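Local atomic coordinates of ArtJ (Geobacillus stearothermophilus, PDB entry 2PVU), a protein that binds arginine, lysine and histidine and, as a solute-binding protein, probably delivers them to its cognate ABC transporter, Art(MP)2. Residues F52-Y57 and K259-E264; V68-A73 and G251-I256; Y124-Q129 and F221-Y226. All blocks are in the same frame, centred on the assembly; numbering follows the deposited sequence. Where two conformers were deposited one is given.

Interaction 1: F52-Y57 and K259-E264; sequences FAPFEY and KWFGKE. With LYS (lysine), chain E.
Pro-54 and Phe-261 form the more buried part of this contact. CG of Pro-54, which follows a cis peptide bond, lies 3.7 Å from CE1 of Phe-261, the two side chains crossing at about a right angle. CZ of Phe-261 then comes 4.1 Å from CE1 of Phe-55, which meets the edge of the Phe-261 ring; Pro-54 and Phe-55 are both buried, and Phe-125 packs against both phenylalanine rings. Tyr-57 and Trp-260 are partly exposed yet meet closely: they approach from opposite directions, edge to edge, Tyr-57 OH being 3.2 Å from Trp-260 CZ3 and near the plane of the indole. The carbonyl O of Pro-54 sits over one indole face, offset toward the rim, 3.9 Å from Trp-260 CE3. NE1 is hydrogen-bonded to Asp-69 OD2, which helps to hold the turn of the indole. The loose, solvent side begins at Gly-262, where phi turns positive; Gly-262 to Glu-264 make no contact with 52-57. Within 52-57, Phe-52 O accepts from both Phe-55 N and Glu-56 N, and both residues face Phe-52, which fits a classic beta bulge. With CG anti to the backbone N (chi1 -154°), Phe-52 turns a ring face to the bound lysine, whose CE lies 3.5 Å above the ring centre. With an alanine here the ligand's CD and CE would probably lose their flat support, leaving a gap on that side. Through Phe-52 the loop after strand 44-48 contributes to the wall of the amino-acid pocket, an arrangement characteristic of family 3 solute-binding proteins.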
loop_
_atom_site.group_PDB
_atom_site.type_symbol
_atom_site.label_atom_id
_atom_site.label_comp_id
_atom_site.label_asym_id
_atom_site.label_seq_id
_atom_site.Cartn_x
_atom_site.Cartn_y
_atom_site.Cartn_z
ATOM N N PHE A 52 -3.419 -0.837 7.068
ATOM C CA PHE A 52 -3.478 -1.268 5.637
ATOM C C PHE A 52 -3.176 -2.778 5.569
ATOM O O PHE A 52 -2.243 -3.242 4.871
ATOM C CB PHE A 52 -2.478 -0.436 4.811
ATOM C CG PHE A 52 -2.824 -0.306 3.348
ATOM C CD1 PHE A 52 -1.951 -0.804 2.384
ATOM C CD2 PHE A 52 -4.028 0.316 2.941
ATOM C CE1 PHE A 52 -2.241 -0.671 1.001
ATOM C CE2 PHE A 52 -4.340 0.448 1.576
ATOM C CZ PHE A 52 -3.432 -0.050 0.600
ATOM N N ALA A 53 -3.972 -3.542 6.308
ATOM C CA ALA A 53 -3.838 -5.006 6.285
ATOM C C ALA A 53 -4.089 -5.497 4.856
ATOM O O ALA A 53 -5.040 -5.047 4.216
ATOM C CB ALA A 53 -4.819 -5.673 7.258
ATOM N N PRO A 54 -3.297 -6.476 4.370
ATOM C CA PRO A 54 -2.318 -7.297 5.087
ATOM C C PRO A 54 -0.873 -6.774 5.061
ATOM O O PRO A 54 0.033 -7.460 5.539
ATOM C CB PRO A 54 -2.351 -8.600 4.305
ATOM C CG PRO A 54 -2.529 -8.152 2.876
ATOM C CD PRO A 54 -3.430 -6.894 2.961
ATOM N N PHE A 55 -0.659 -5.589 4.507
ATOM C CA PHE A 55 0.715 -5.068 4.333
ATOM C C PHE A 55 1.319 -4.535 5.625
ATOM O O PHE A 55 2.459 -4.880 5.994
ATOM C CB PHE A 55 0.716 -4.018 3.204
ATOM C CG PHE A 55 0.331 -4.626 1.878
ATOM C CD1 PHE A 55 1.251 -5.416 1.189
ATOM C CD2 PHE A 55 -0.960 -4.471 1.373
ATOM C CE1 PHE A 55 0.901 -6.088 -0.027
ATOM C CE2 PHE A 55 -1.324 -5.071 0.141
ATOM C CZ PHE A 55 -0.392 -5.911 -0.541
ATOM N N GLU A 56 0.541 -3.745 6.355
ATOM C CA GLU A 56 0.960 -3.302 7.678
ATOM C C GLU A 56 -0.276 -2.916 8.454
ATOM O O GLU A 56 -1.139 -2.215 7.953
ATOM C CB GLU A 56 1.897 -2.109 7.611
ATOM C CG GLU A 56 1.453 -0.940 6.687
ATOM C CD GLU A 56 1.864 -1.138 5.228
ATOM O OE1 GLU A 56 2.996 -1.629 4.997
ATOM O OE2 GLU A 56 1.097 -0.760 4.300
ATOM N N TYR A 57 -0.353 -3.392 9.679
ATOM C CA TYR A 57 -1.508 -3.068 10.530
ATOM C C TYR A 57 -1.076 -3.315 11.956
ATOM O O TYR A 57 0.047 -3.772 12.185
ATOM C CB TYR A 57 -2.741 -3.882 10.128
ATOM C CG TYR A 57 -2.583 -5.387 10.170
ATOM C CD1 TYR A 57 -3.135 -6.133 11.229
ATOM C CD2 TYR A 57 -1.930 -6.083 9.134
ATOM C CE1 TYR A 57 -3.029 -7.516 11.267
ATOM C CE2 TYR A 57 -1.818 -7.475 9.151
ATOM C CZ TYR A 57 -2.365 -8.185 10.222
ATOM O OH TYR A 57 -2.273 -9.556 10.265
ATOM N N LYS A 259 3.249 -16.961 3.492
ATOM C CA LYS A 259 2.734 -16.677 4.838
ATOM C C LYS A 259 1.477 -15.830 4.746
ATOM O O LYS A 259 0.446 -16.180 5.315
ATOM C CB LYS A 259 3.795 -15.960 5.688
ATOM C CG LYS A 259 3.397 -15.768 7.147
ATOM C CD LYS A 259 4.465 -14.959 7.886
ATOM C CE LYS A 259 3.982 -14.599 9.279
ATOM N NZ LYS A 259 4.861 -13.559 9.902
ATOM N N TRP A 260 1.545 -14.749 3.978
ATOM C CA TRP A 260 0.496 -13.745 3.987
ATOM C C TRP A 260 -0.641 -14.005 3.004
ATOM O O TRP A 260 -1.777 -13.589 3.247
ATOM C CB TRP A 260 1.108 -12.345 3.820
ATOM C CG TRP A 260 1.870 -11.986 5.079
ATOM C CD1 TRP A 260 3.213 -12.120 5.298
ATOM C CD2 TRP A 260 1.310 -11.498 6.306
ATOM N NE1 TRP A 260 3.526 -11.742 6.589
ATOM C CE2 TRP A 260 2.377 -11.352 7.227
ATOM C CE3 TRP A 260 0.005 -11.156 6.718
ATOM C CZ2 TRP A 260 2.188 -10.867 8.546
ATOM C CZ3 TRP A 260 -0.185 -10.689 8.049
ATOM C CH2 TRP A 260 0.899 -10.542 8.933
ATOM N N PHE A 261 -0.349 -14.717 1.920
ATOM C CA PHE A 261 -1.318 -14.880 0.841
ATOM C C PHE A 261 -1.704 -16.311 0.531
ATOM O O PHE A 261 -2.647 -16.536 -0.216
ATOM C CB PHE A 261 -0.812 -14.158 -0.408
ATOM C CG PHE A 261 -0.617 -12.706 -0.185
ATOM C CD1 PHE A 261 -1.716 -11.864 -0.075
ATOM C CD2 PHE A 261 0.666 -12.170 -0.002
ATOM C CE1 PHE A 261 -1.555 -10.514 0.182
ATOM C CE2 PHE A 261 0.835 -10.802 0.244
ATOM C CZ PHE A 261 -0.274 -9.972 0.327
ATOM N N GLY A 262 -0.974 -17.267 1.097
ATOM C CA GLY A 262 -1.310 -18.680 1.012
ATOM C C GLY A 262 -1.128 -19.314 -0.349
ATOM O O GLY A 262 -1.674 -20.364 -0.620
ATOM N N LYS A 263 -0.372 -18.663 -1.220
ATOM C CA LYS A 263 -0.124 -19.168 -2.570
ATOM C C LYS A 263 1.259 -18.690 -2.994
ATOM O O LYS A 263 1.832 -17.838 -2.327
ATOM C CB LYS A 263 -1.190 -18.645 -3.540
ATOM C CG LYS A 263 -1.252 -17.113 -3.670
ATOM C CD LYS A 263 -2.437 -16.749 -4.525
ATOM C CE LYS A 263 -2.496 -15.258 -4.768
ATOM N NZ LYS A 263 -3.895 -14.930 -5.219
ATOM N N GLU A 264 1.788 -19.258 -4.082
ATOM C CA GLU A 264 3.078 -18.822 -4.650
ATOM C C GLU A 264 2.976 -17.476 -5.370
ATOM O O GLU A 264 1.962 -17.188 -6.011
ATOM C CB GLU A 264 3.627 -19.881 -5.617
ATOM C CG GLU A 264 3.721 -21.279 -5.026
ATOM C CD GLU A 264 4.891 -21.467 -4.057
ATOM O OE1 GLU A 264 5.844 -20.653 -4.059
ATOM O OE2 GLU A 264 4.856 -22.457 -3.291
HETATM N N LYS E . -0.865 1.778 -3.359
HETATM C CA LYS E . -1.722 3.004 -3.235
HETATM C C LYS E . -0.832 4.253 -3.293
HETATM O O LYS E . -1.332 5.367 -3.345
HETATM C CB LYS E . -2.480 2.989 -1.913
HETATM C CG LYS E . -1.523 2.925 -0.698
HETATM C CD LYS E . -2.219 3.403 0.595
HETATM C CE LYS E . -1.478 2.851 1.804
HETATM N NZ LYS E . -2.026 3.471 3.126
HETATM O OXT LYS E . 0.415 4.160 -3.268
#

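Interaction 2: V68-A73 and G251-I256; sequences VDLLDA and GKYTEI
Ile-256 and Leu-70 bury the most surface between 68-73 and 251-256, with Ala-73 and Tyr-253 as their partners. The short segments run nearly antiparallel, at 160°, with their axes 10.0 Å apart, and Asp-69 faces Ile-256 while Ala-73 faces Lys-252. Ile-256 contributes most. Its two branches divide the work: CG2 lies 3.6 Å from CB of Asp-69, whereas CG1, beside the backbone N (chi1 -59°), carries CD1 onto the opposing helix backbone. There CD1 is 3.6 Å from the carbonyl O of Asp-69 and 3.9 Å from CA of Leu-70, and Ala-73 CB lies 4.0 Å from Ile-256 CD1. Such approaches to O and CA show that the methyl reaches the main chain itself. Leu-70 leaves its helix at the side of the interface, and its CD1 meets CD1 of Tyr-253 at 4.0 Å, neither squarely over the ring face nor at its edge. Ala-73 closes the other end, its CB 4.0 Å from CG of Lys-252, whose chain, bent at chi2 (75°), runs on along the exposed rim. The polar ends are engaged outside this apolar seam: Asp-69 OD2 forms a salt bridge with Lys-259 NZ, and Tyr-253 OH is hydrogen-bonded to the carbonyl O of Tyr-124. Helix 237-249 packs alongside, with Val-247 against Leu-70, Ala-73 and Lys-252 and Ile-248 against Tyr-253, while Leu-71 and Val-68 carry helix 66-78 onto Leu-84 of strand 82-86.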
loop_
_atom_site.group_PDB
_atom_site.type_symbol
_atom_site.label_atom_id
_atom_site.label_comp_id
_atom_site.label_asym_id
_atom_site.label_seq_id
_atom_site.Cartn_x
_atom_site.Cartn_y
_atom_site.Cartn_z
ATOM N N VAL A 68 5.971 -5.500 6.732
ATOM C CA VAL A 68 6.812 -5.626 7.946
ATOM C C VAL A 68 7.841 -6.749 7.830
ATOM O O VAL A 68 9.026 -6.549 8.128
ATOM C CB VAL A 68 5.977 -5.767 9.240
ATOM C CG1 VAL A 68 6.882 -5.850 10.494
ATOM C CG2 VAL A 68 4.970 -4.586 9.339
ATOM N N ASP A 69 7.398 -7.936 7.417
ATOM C CA ASP A 69 8.282 -9.094 7.346
ATOM C C ASP A 69 9.281 -8.888 6.214
ATOM O O ASP A 69 10.434 -9.270 6.327
ATOM C CB ASP A 69 7.512 -10.384 7.091
ATOM C CG ASP A 69 6.682 -10.825 8.286
ATOM O OD1 ASP A 69 6.878 -10.283 9.401
ATOM O OD2 ASP A 69 5.841 -11.730 8.089
ATOM N N LEU A 70 8.818 -8.323 5.109
ATOM C CA LEU A 70 9.732 -8.100 4.003
ATOM C C LEU A 70 10.798 -7.090 4.401
ATOM O O LEU A 70 11.987 -7.314 4.168
ATOM C CB LEU A 70 8.987 -7.655 2.738
ATOM C CG LEU A 70 9.885 -7.308 1.550
ATOM C CD1 LEU A 70 10.665 -8.526 1.015
ATOM C CD2 LEU A 70 9.056 -6.717 0.451
ATOM N N LEU A 71 10.399 -5.984 5.033
ATOM C CA LEU A 71 11.381 -4.987 5.504
ATOM C C LEU A 71 12.460 -5.615 6.410
ATOM O O LEU A 71 13.639 -5.363 6.240
ATOM C CB LEU A 71 10.667 -3.813 6.212
ATOM C CG LEU A 71 11.572 -2.686 6.758
ATOM C CD1 LEU A 71 12.168 -1.852 5.637
ATOM C CD2 LEU A 71 10.765 -1.833 7.749
ATOM N N ASP A 72 12.060 -6.461 7.340
ATOM C CA ASP A 72 13.038 -7.091 8.224
ATOM C C ASP A 72 14.041 -7.948 7.470
ATOM O O ASP A 72 15.240 -7.914 7.752
ATOM C CB ASP A 72 12.324 -7.954 9.255
ATOM C CG ASP A 72 13.242 -8.325 10.385
ATOM O OD1 ASP A 72 13.811 -7.384 10.998
ATOM O OD2 ASP A 72 13.430 -9.536 10.616
ATOM N N ALA A 73 13.552 -8.751 6.535
ATOM C CA ALA A 73 14.455 -9.541 5.664
ATOM C C ALA A 73 15.399 -8.646 4.867
ATOM O O ALA A 73 16.621 -8.891 4.763
ATOM C CB ALA A 73 13.629 -10.355 4.707
ATOM N N GLY A 251 14.720 -17.318 -1.756
ATOM C CA GLY A 251 13.438 -17.960 -1.473
ATOM C C GLY A 251 12.718 -17.332 -0.277
ATOM O O GLY A 251 11.585 -17.708 0.013
ATOM N N LYS A 252 13.335 -16.335 0.361
ATOM C CA LYS A 252 12.762 -15.699 1.559
ATOM C C LYS A 252 11.557 -14.874 1.166
ATOM O O LYS A 252 10.563 -14.851 1.887
ATOM C CB LYS A 252 13.826 -14.846 2.283
ATOM C CG LYS A 252 13.312 -14.120 3.552
ATOM C CD LYS A 252 13.155 -15.119 4.708
ATOM C CE LYS A 252 12.503 -14.453 5.925
ATOM N NZ LYS A 252 12.410 -15.424 7.053
ATOM N N TYR A 253 11.645 -14.180 0.029
ATOM C CA TYR A 253 10.483 -13.423 -0.456
ATOM C C TYR A 253 9.294 -14.370 -0.615
ATOM O O TYR A 253 8.190 -14.075 -0.133
ATOM C CB TYR A 253 10.771 -12.758 -1.807
ATOM C CG TYR A 253 9.574 -11.993 -2.360
ATOM C CD1 TYR A 253 9.480 -10.607 -2.197
ATOM C CD2 TYR A 253 8.548 -12.645 -3.064
ATOM C CE1 TYR A 253 8.402 -9.882 -2.739
ATOM C CE2 TYR A 253 7.446 -11.917 -3.590
ATOM C CZ TYR A 253 7.386 -10.543 -3.430
ATOM O OH TYR A 253 6.302 -9.818 -3.925
ATOM N N THR A 254 9.483 -15.499 -1.283
ATOM C CA THR A 254 8.330 -16.398 -1.415
ATOM C C THR A 254 7.808 -17.019 -0.127
ATOM O O THR A 254 6.587 -17.217 -0.019
ATOM C CB THR A 254 8.339 -17.348 -2.630
ATOM O OG1 THR A 254 8.245 -18.738 -2.245
ATOM C CG2 THR A 254 9.420 -17.047 -3.548
ATOM N N GLU A 255 8.691 -17.294 0.839
ATOM C CA GLU A 255 8.237 -17.747 2.175
ATOM C C GLU A 255 7.318 -16.697 2.815
ATOM O O GLU A 255 6.237 -17.041 3.304
ATOM C CB GLU A 255 9.393 -18.042 3.136
ATOM C CG GLU A 255 10.338 -19.164 2.755
ATOM C CD GLU A 255 11.631 -19.129 3.607
ATOM O OE1 GLU A 255 11.641 -18.424 4.668
ATOM O OE2 GLU A 255 12.635 -19.792 3.219
ATOM N N ILE A 256 7.752 -15.431 2.815
ATOM C CA ILE A 256 6.947 -14.321 3.342
ATOM C C ILE A 256 5.629 -14.181 2.563
ATOM O O ILE A 256 4.556 -14.050 3.166
ATOM C CB ILE A 256 7.713 -12.982 3.317
ATOM C CG1 ILE A 256 8.990 -13.103 4.163
ATOM C CG2 ILE A 256 6.797 -11.870 3.879
ATOM C CD1 ILE A 256 10.010 -11.956 3.953
#

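Interaction 3: Y124-Q129 and F221-Y226; sequences YFEATQ and FASEYY. With SO4 (sulfate ion), chain C.
Ala-127 and Glu-224 form a hydrogen-bonded antiparallel pair, with Ala-127 N to Glu-224 O at 2.7 Å and Glu-224 N to Ala-127 O at 2.8 Å. Next to it, Glu-126 and Tyr-225 make a non-hydrogen-bonded pair whose CA atoms are 4.4 Å apart. The short strands run antiparallel at 146°, with a twist; Tyr-226 N still reaches Phe-125 O, and Tyr-124 N reaches Tyr-226 O at 2.9 Å. Among the side chains, Tyr-226 covers most. Its CB lies 3.9 Å from the Tyr-124 ring centroid, a CH-pi contact over the face, while its ring runs nearly parallel to that of Phe-125 (planes at 13°) but slid aside with little overlap. Ala-127 CB lies 3.5 Å from Tyr-226 OH. On the other sheet face, Glu-126 CG makes a CH-pi contact over the Tyr-225 ring, 3.9 Å from its centroid, and Glu-126 N gives a weak bond to sulfate O2. Gln-129 NE2 bonds at 3.1 Å to the syn side of Glu-224 OE2, 31° out of the carboxylate plane. A water joins Gln-129 N, Ala-222 O and that same OE2. As second-shell residues, Glu-224 bonds to Thr-109 and Thr-157, and Gln-129 to Asp-196. Tyr-226 OH to Asp-196 OD2 links two pocket residues. Tyr-226 touches the bound lysine, and the paired strands are consistent with the two-stranded hinge between the lobes of a solute-binding protein.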
loop_
_atom_site.group_PDB
_atom_site.type_symbol
_atom_site.label_atom_id
_atom_site.label_comp_id
_atom_site.label_asym_id
_atom_site.label_seq_id
_atom_site.Cartn_x
_atom_site.Cartn_y
_atom_site.Cartn_z
ATOM N N TYR A 124 8.571 -4.495 -5.552
ATOM C CA TYR A 124 8.506 -5.733 -4.777
ATOM C C TYR A 124 7.124 -6.358 -4.752
ATOM O O TYR A 124 6.914 -7.357 -4.065
ATOM C CB TYR A 124 9.023 -5.494 -3.327
ATOM C CG TYR A 124 8.085 -4.658 -2.432
ATOM C CD1 TYR A 124 6.953 -5.222 -1.828
ATOM C CD2 TYR A 124 8.339 -3.304 -2.218
ATOM C CE1 TYR A 124 6.063 -4.445 -1.001
ATOM C CE2 TYR A 124 7.461 -2.505 -1.418
ATOM C CZ TYR A 124 6.356 -3.066 -0.815
ATOM O OH TYR A 124 5.532 -2.279 -0.028
ATOM N N PHE A 125 6.148 -5.782 -5.442
ATOM C CA PHE A 125 4.762 -6.347 -5.419
ATOM C C PHE A 125 4.029 -5.758 -6.606
ATOM O O PHE A 125 4.342 -4.646 -7.013
ATOM C CB PHE A 125 4.057 -5.889 -4.120
ATOM C CG PHE A 125 3.004 -6.848 -3.639
ATOM C CD1 PHE A 125 3.369 -7.942 -2.856
ATOM C CD2 PHE A 125 1.664 -6.662 -3.975
ATOM C CE1 PHE A 125 2.375 -8.861 -2.399
ATOM C CE2 PHE A 125 0.665 -7.564 -3.516
ATOM C CZ PHE A 125 1.049 -8.670 -2.728
ATOM N N GLU A 126 3.059 -6.497 -7.165
ATOM C CA GLU A 126 2.197 -5.919 -8.205
ATOM C C GLU A 126 0.766 -5.940 -7.707
ATOM O O GLU A 126 0.314 -6.918 -7.058
ATOM C CB GLU A 126 2.300 -6.631 -9.566
ATOM C CG GLU A 126 1.562 -5.848 -10.699
ATOM C CD GLU A 126 1.549 -6.557 -12.068
ATOM O OE1 GLU A 126 2.069 -7.676 -12.175
ATOM O OE2 GLU A 126 1.020 -5.969 -13.043
ATOM N N ALA A 127 0.063 -4.857 -7.995
ATOM C CA ALA A 127 -1.295 -4.656 -7.474
ATOM C C ALA A 127 -2.166 -3.906 -8.484
ATOM O O ALA A 127 -1.689 -3.484 -9.532
ATOM C CB ALA A 127 -1.198 -3.843 -6.146
ATOM N N THR A 128 -3.451 -3.721 -8.132
ATOM C CA THR A 128 -4.308 -2.884 -8.932
ATOM C C THR A 128 -5.376 -2.319 -7.985
ATOM O O THR A 128 -5.645 -2.896 -6.942
ATOM C CB THR A 128 -4.987 -3.684 -10.091
ATOM O OG1 THR A 128 -5.819 -2.802 -10.844
ATOM C CG2 THR A 128 -5.834 -4.835 -9.551
ATOM N N GLN A 129 -5.952 -1.197 -8.363
ATOM C CA GLN A 129 -7.120 -0.696 -7.643
ATOM C C GLN A 129 -8.303 -1.614 -7.983
ATOM O O GLN A 129 -8.379 -2.176 -9.085
ATOM C CB GLN A 129 -7.467 0.736 -8.063
ATOM C CG GLN A 129 -6.455 1.762 -7.695
ATOM C CD GLN A 129 -6.052 1.668 -6.220
ATOM O OE1 GLN A 129 -6.817 2.025 -5.302
ATOM N NE2 GLN A 129 -4.864 1.180 -5.996
ATOM N N PHE A 221 -8.700 0.215 -14.547
ATOM C CA PHE A 221 -7.649 0.373 -13.547
ATOM C C PHE A 221 -6.343 -0.247 -14.052
ATOM O O PHE A 221 -6.338 -1.394 -14.518
ATOM C CB PHE A 221 -8.058 -0.287 -12.223
ATOM C CG PHE A 221 -9.284 0.329 -11.587
ATOM C CD1 PHE A 221 -9.319 1.697 -11.291
ATOM C CD2 PHE A 221 -10.386 -0.454 -11.270
ATOM C CE1 PHE A 221 -10.458 2.275 -10.667
ATOM C CE2 PHE A 221 -11.501 0.093 -10.647
ATOM C CZ PHE A 221 -11.534 1.461 -10.329
ATOM N N ALA A 222 -5.262 0.520 -13.901
ATOM C CA ALA A 222 -3.913 0.180 -14.362
ATOM C C ALA A 222 -3.193 -0.798 -13.413
ATOM O O ALA A 222 -3.514 -0.874 -12.260
ATOM C CB ALA A 222 -3.094 1.459 -14.452
ATOM N N SER A 223 -2.208 -1.516 -13.942
ATOM C CA SER A 223 -1.255 -2.282 -13.138
ATOM C C SER A 223 -0.432 -1.320 -12.316
ATOM O O SER A 223 -0.069 -0.235 -12.793
ATOM C CB SER A 223 -0.351 -3.087 -14.073
ATOM O OG SER A 223 -1.199 -4.006 -14.732
ATOM N N GLU A 224 -0.151 -1.705 -11.077
ATOM C CA GLU A 224 0.632 -0.852 -10.160
ATOM C C GLU A 224 1.711 -1.702 -9.538
ATOM O O GLU A 224 1.468 -2.892 -9.277
ATOM C CB GLU A 224 -0.282 -0.313 -9.022
ATOM C CG GLU A 224 -1.274 0.737 -9.544
ATOM C CD GLU A 224 -2.136 1.380 -8.456
ATOM O OE1 GLU A 224 -1.661 1.712 -7.342
ATOM O OE2 GLU A 224 -3.341 1.536 -8.730
ATOM N N TYR A 225 2.884 -1.103 -9.256
ATOM C CA TYR A 225 3.959 -1.865 -8.584
ATOM C C TYR A 225 4.337 -1.156 -7.312
ATOM O O TYR A 225 4.527 0.041 -7.377
ATOM C CB TYR A 225 5.170 -1.942 -9.519
ATOM C CG TYR A 225 4.832 -2.757 -10.752
ATOM C CD1 TYR A 225 5.062 -4.122 -10.766
ATOM C CD2 TYR A 225 4.239 -2.154 -11.876
ATOM C CE1 TYR A 225 4.748 -4.899 -11.903
ATOM C CE2 TYR A 225 3.910 -2.906 -13.013
ATOM C CZ TYR A 225 4.164 -4.286 -13.001
ATOM O OH TYR A 225 3.874 -5.047 -14.108
ATOM N N TYR A 226 4.474 -1.869 -6.175
ATOM C CA TYR A 226 4.877 -1.197 -4.941
ATOM C C TYR A 226 6.403 -1.111 -4.870
ATOM O O TYR A 226 7.088 -2.017 -5.374
ATOM C CB TYR A 226 4.450 -1.988 -3.706
ATOM C CG TYR A 226 2.982 -2.136 -3.534
ATOM C CD1 TYR A 226 2.070 -1.304 -4.214
ATOM C CD2 TYR A 226 2.504 -3.062 -2.626
ATOM C CE1 TYR A 226 0.680 -1.465 -4.015
ATOM C CE2 TYR A 226 1.135 -3.202 -2.383
ATOM C CZ TYR A 226 0.247 -2.452 -3.094
ATOM O OH TYR A 226 -1.093 -2.665 -2.820
HETATM S S SO4 C . 3.051 -10.888 -6.831
HETATM O O1 SO4 C . 2.852 -11.213 -5.427
HETATM O O2 SO4 C . 2.059 -9.783 -7.074
HETATM O O3 SO4 C . 2.774 -12.138 -7.591
HETATM O O4 SO4 C . 4.460 -10.435 -7.012
HETATM O O HOH W 1 -4.856 0.645 -10.510
#

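In the fold
Interactions 1 and 2 share helix 252-261 and are joined through Asp-69. Both rest on side-chain packing: aromatic rings and a proline in interaction 1; mainly aliphatic groups, with one tyrosine ring, packed partly on the opposing helix backbone in interaction 2, which lies farthest from the centre of the chain. Interaction 3 is the most central, with 7 of 12 touching residues buried against 2 of 5 in interaction 1 and 3 of 6 in interaction 2. It covers 691 Å² against 218 and 241 Å², and it alone is held by a backbone ladder. Phe-125 and Tyr-226 join it to Phe-55 of interaction 1, and Tyr-124 to Tyr-253 of interaction 2. Phe-52 and Tyr-226 bring interactions 1 and 3 to the bound lysine.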